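Side-chain contact in GTP pyrophosphokinase (Streptococcus pneumoniae, PDB 2BE3), which probably transfers pyrophosphate from ATP to GTP or GDP to make the alarmone (p)ppGpp: residues V81-V86 with K90-I95. Residues are numbered along the deposited sequence; the frame is centred on the assembly and turned at random.
Sequences VMVQFV and KEVVDI
A water molecule links V86 to K90 through the backbone. It donates a hydrogen bond to V86 O at 2.8 Å and accepts one from K90 N, also at 2.8 Å. The water sits between K90 N and V86 O, the carbonyl four residues earlier, where a helix would have a direct bond. No direct hydrogen bond joins the two segments. Deeper in, the contact is wholly apolar and rests on three buried valines. V83 CG1 meets V92 CG2 at 3.8 Å, and the two side chains approach at a slant. V92 places its branches on two neighbours: CG1 stands anti to the backbone N (chi1 170°) and reaches V81 CG1 more loosely, at 4.3 Å, while CG2 takes V83. V81 and V83 are two apart on strand 77-83, so both face the helix, and the intervening M82, a selenomethionine, packs on the other face of the sheet against helix 148-164. Strand 77-83 belongs to the mixed five-stranded sheet of the RelA/SpoT region, and helix 89-97, next in the chain, folds back over it. I42 and I145, from the strands flanking 77-83, also touch V92 and widen its apolar bed. At the turn F85 N is hydrogen-bonded to D88 OD2 and K90 NZ to D87 O, and E91 OE2 forms a salt bridge with R194 NH2.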
loop_
_atom_site.group_PDB
_atom_site.type_symbol
_atom_site.label_atom_id
_atom_site.label_comp_id
_atom_site.label_asym_id
_atom_site.label_seq_id
_atom_site.Cartn_x
_atom_site.Cartn_y
_atom_site.Cartn_z
ATOM N N VAL A 81 -12.490 -10.645 0.503
ATOM C CA VAL A 81 -11.602 -11.475 1.276
ATOM C C VAL A 81 -12.229 -12.841 1.371
ATOM O O VAL A 81 -13.336 -12.959 1.859
ATOM C CB VAL A 81 -11.328 -10.830 2.656
ATOM C CG1 VAL A 81 -10.549 -11.786 3.617
ATOM C CG2 VAL A 81 -10.600 -9.507 2.445
HETATM N N MSE A 82 -11.530 -13.856 0.865
HETATM C CA MSE A 82 -11.997 -15.233 0.872
HETATM C C MSE A 82 -11.401 -15.988 2.048
HETATM O O MSE A 82 -10.199 -15.958 2.258
HETATM C CB MSE A 82 -11.643 -15.921 -0.460
HETATM C CG MSE A 82 -12.855 -16.103 -1.411
HETATM SE SE MSE A 82 -13.760 -14.380 -1.936
HETATM C CE MSE A 82 -12.096 -13.510 -2.952
ATOM N N VAL A 83 -12.257 -16.627 2.834
ATOM C CA VAL A 83 -11.861 -17.325 4.043
ATOM C C VAL A 83 -12.295 -18.771 3.912
ATOM O O VAL A 83 -13.175 -19.092 3.100
ATOM C CB VAL A 83 -12.469 -16.674 5.357
ATOM C CG1 VAL A 83 -12.015 -15.204 5.525
ATOM C CG2 VAL A 83 -13.994 -16.759 5.371
ATOM N N GLN A 84 -11.675 -19.648 4.698
ATOM C CA GLN A 84 -11.994 -21.050 4.674
ATOM C C GLN A 84 -13.357 -21.330 5.314
ATOM O O GLN A 84 -14.222 -21.988 4.703
ATOM C CB GLN A 84 -10.906 -21.783 5.433
ATOM C CG GLN A 84 -10.736 -23.213 5.089
ATOM C CD GLN A 84 -9.438 -23.783 5.614
ATOM O OE1 GLN A 84 -8.964 -23.428 6.712
ATOM N NE2 GLN A 84 -8.859 -24.704 4.839
ATOM N N PHE A 85 -13.567 -20.828 6.534
ATOM C CA PHE A 85 -14.756 -21.175 7.306
ATOM C C PHE A 85 -15.645 -19.973 7.583
ATOM O O PHE A 85 -15.155 -18.857 7.771
ATOM C CB PHE A 85 -14.341 -21.767 8.648
ATOM C CG PHE A 85 -13.595 -23.069 8.546
ATOM C CD1 PHE A 85 -14.277 -24.255 8.305
ATOM C CD2 PHE A 85 -12.220 -23.115 8.738
ATOM C CE1 PHE A 85 -13.611 -25.448 8.225
ATOM C CE2 PHE A 85 -11.546 -24.330 8.673
ATOM C CZ PHE A 85 -12.242 -25.492 8.404
ATOM N N VAL A 86 -16.950 -20.213 7.654
ATOM C CA VAL A 86 -17.900 -19.208 8.170
ATOM C C VAL A 86 -17.396 -18.560 9.480
ATOM O O VAL A 86 -17.457 -17.347 9.652
ATOM C CB VAL A 86 -19.315 -19.841 8.435
ATOM C CG1 VAL A 86 -20.277 -18.833 9.132
ATOM C CG2 VAL A 86 -19.913 -20.349 7.179
ATOM N N LYS A 90 -15.555 -13.757 11.593
ATOM C CA LYS A 90 -15.360 -12.913 12.766
ATOM C C LYS A 90 -13.879 -12.683 13.088
ATOM O O LYS A 90 -13.509 -11.668 13.661
ATOM C CB LYS A 90 -16.125 -13.475 13.990
ATOM C CG LYS A 90 -15.566 -14.797 14.574
ATOM C CD LYS A 90 -16.498 -15.312 15.630
ATOM C CE LYS A 90 -15.982 -16.575 16.234
ATOM N NZ LYS A 90 -16.027 -17.709 15.240
ATOM N N GLU A 91 -13.028 -13.626 12.719
ATOM C CA GLU A 91 -11.595 -13.543 13.051
ATOM C C GLU A 91 -10.924 -12.446 12.214
ATOM O O GLU A 91 -10.107 -11.670 12.731
ATOM C CB GLU A 91 -10.913 -14.921 12.876
ATOM C CG GLU A 91 -11.390 -15.981 13.905
ATOM C CD GLU A 91 -10.505 -17.262 13.951
ATOM O OE1 GLU A 91 -9.401 -17.251 13.350
ATOM O OE2 GLU A 91 -10.906 -18.250 14.615
ATOM N N VAL A 92 -11.306 -12.387 10.935
ATOM C CA VAL A 92 -10.905 -11.318 10.010
ATOM C C VAL A 92 -11.446 -9.939 10.368
ATOM O O VAL A 92 -10.717 -8.916 10.317
ATOM C CB VAL A 92 -11.291 -11.677 8.557
ATOM C CG1 VAL A 92 -11.109 -10.455 7.622
ATOM C CG2 VAL A 92 -10.423 -12.874 8.089
ATOM N N VAL A 93 -12.728 -9.905 10.745
ATOM C CA VAL A 93 -13.327 -8.704 11.264
ATOM C C VAL A 93 -12.573 -8.182 12.499
ATOM O O VAL A 93 -12.343 -6.977 12.605
ATOM C CB VAL A 93 -14.857 -8.903 11.475
ATOM C CG1 VAL A 93 -15.497 -7.688 12.127
ATOM C CG2 VAL A 93 -15.524 -9.228 10.114
ATOM N N ASP A 94 -12.171 -9.064 13.414
ATOM C CA ASP A 94 -11.320 -8.671 14.551
ATOM C C ASP A 94 -10.016 -7.995 14.128
ATOM O O ASP A 94 -9.612 -6.989 14.694
ATOM C CB ASP A 94 -10.963 -9.890 15.434
ATOM C CG ASP A 94 -12.139 -10.407 16.236
ATOM O OD1 ASP A 94 -13.167 -9.733 16.301
ATOM O OD2 ASP A 94 -12.054 -11.515 16.794
ATOM N N ILE A 95 -9.330 -8.590 13.158
ATOM C CA ILE A 95 -8.091 -8.012 12.653
ATOM C C ILE A 95 -8.342 -6.631 12.029
ATOM O O ILE A 95 -7.513 -5.769 12.178
ATOM C CB ILE A 95 -7.376 -8.951 11.640
ATOM C CG1 ILE A 95 -6.863 -10.215 12.333
ATOM C CG2 ILE A 95 -6.168 -8.260 10.992
ATOM C CD1 ILE A 95 -6.658 -11.342 11.314
HETATM O O HOH W 1 -17.664 -15.640 11.881
#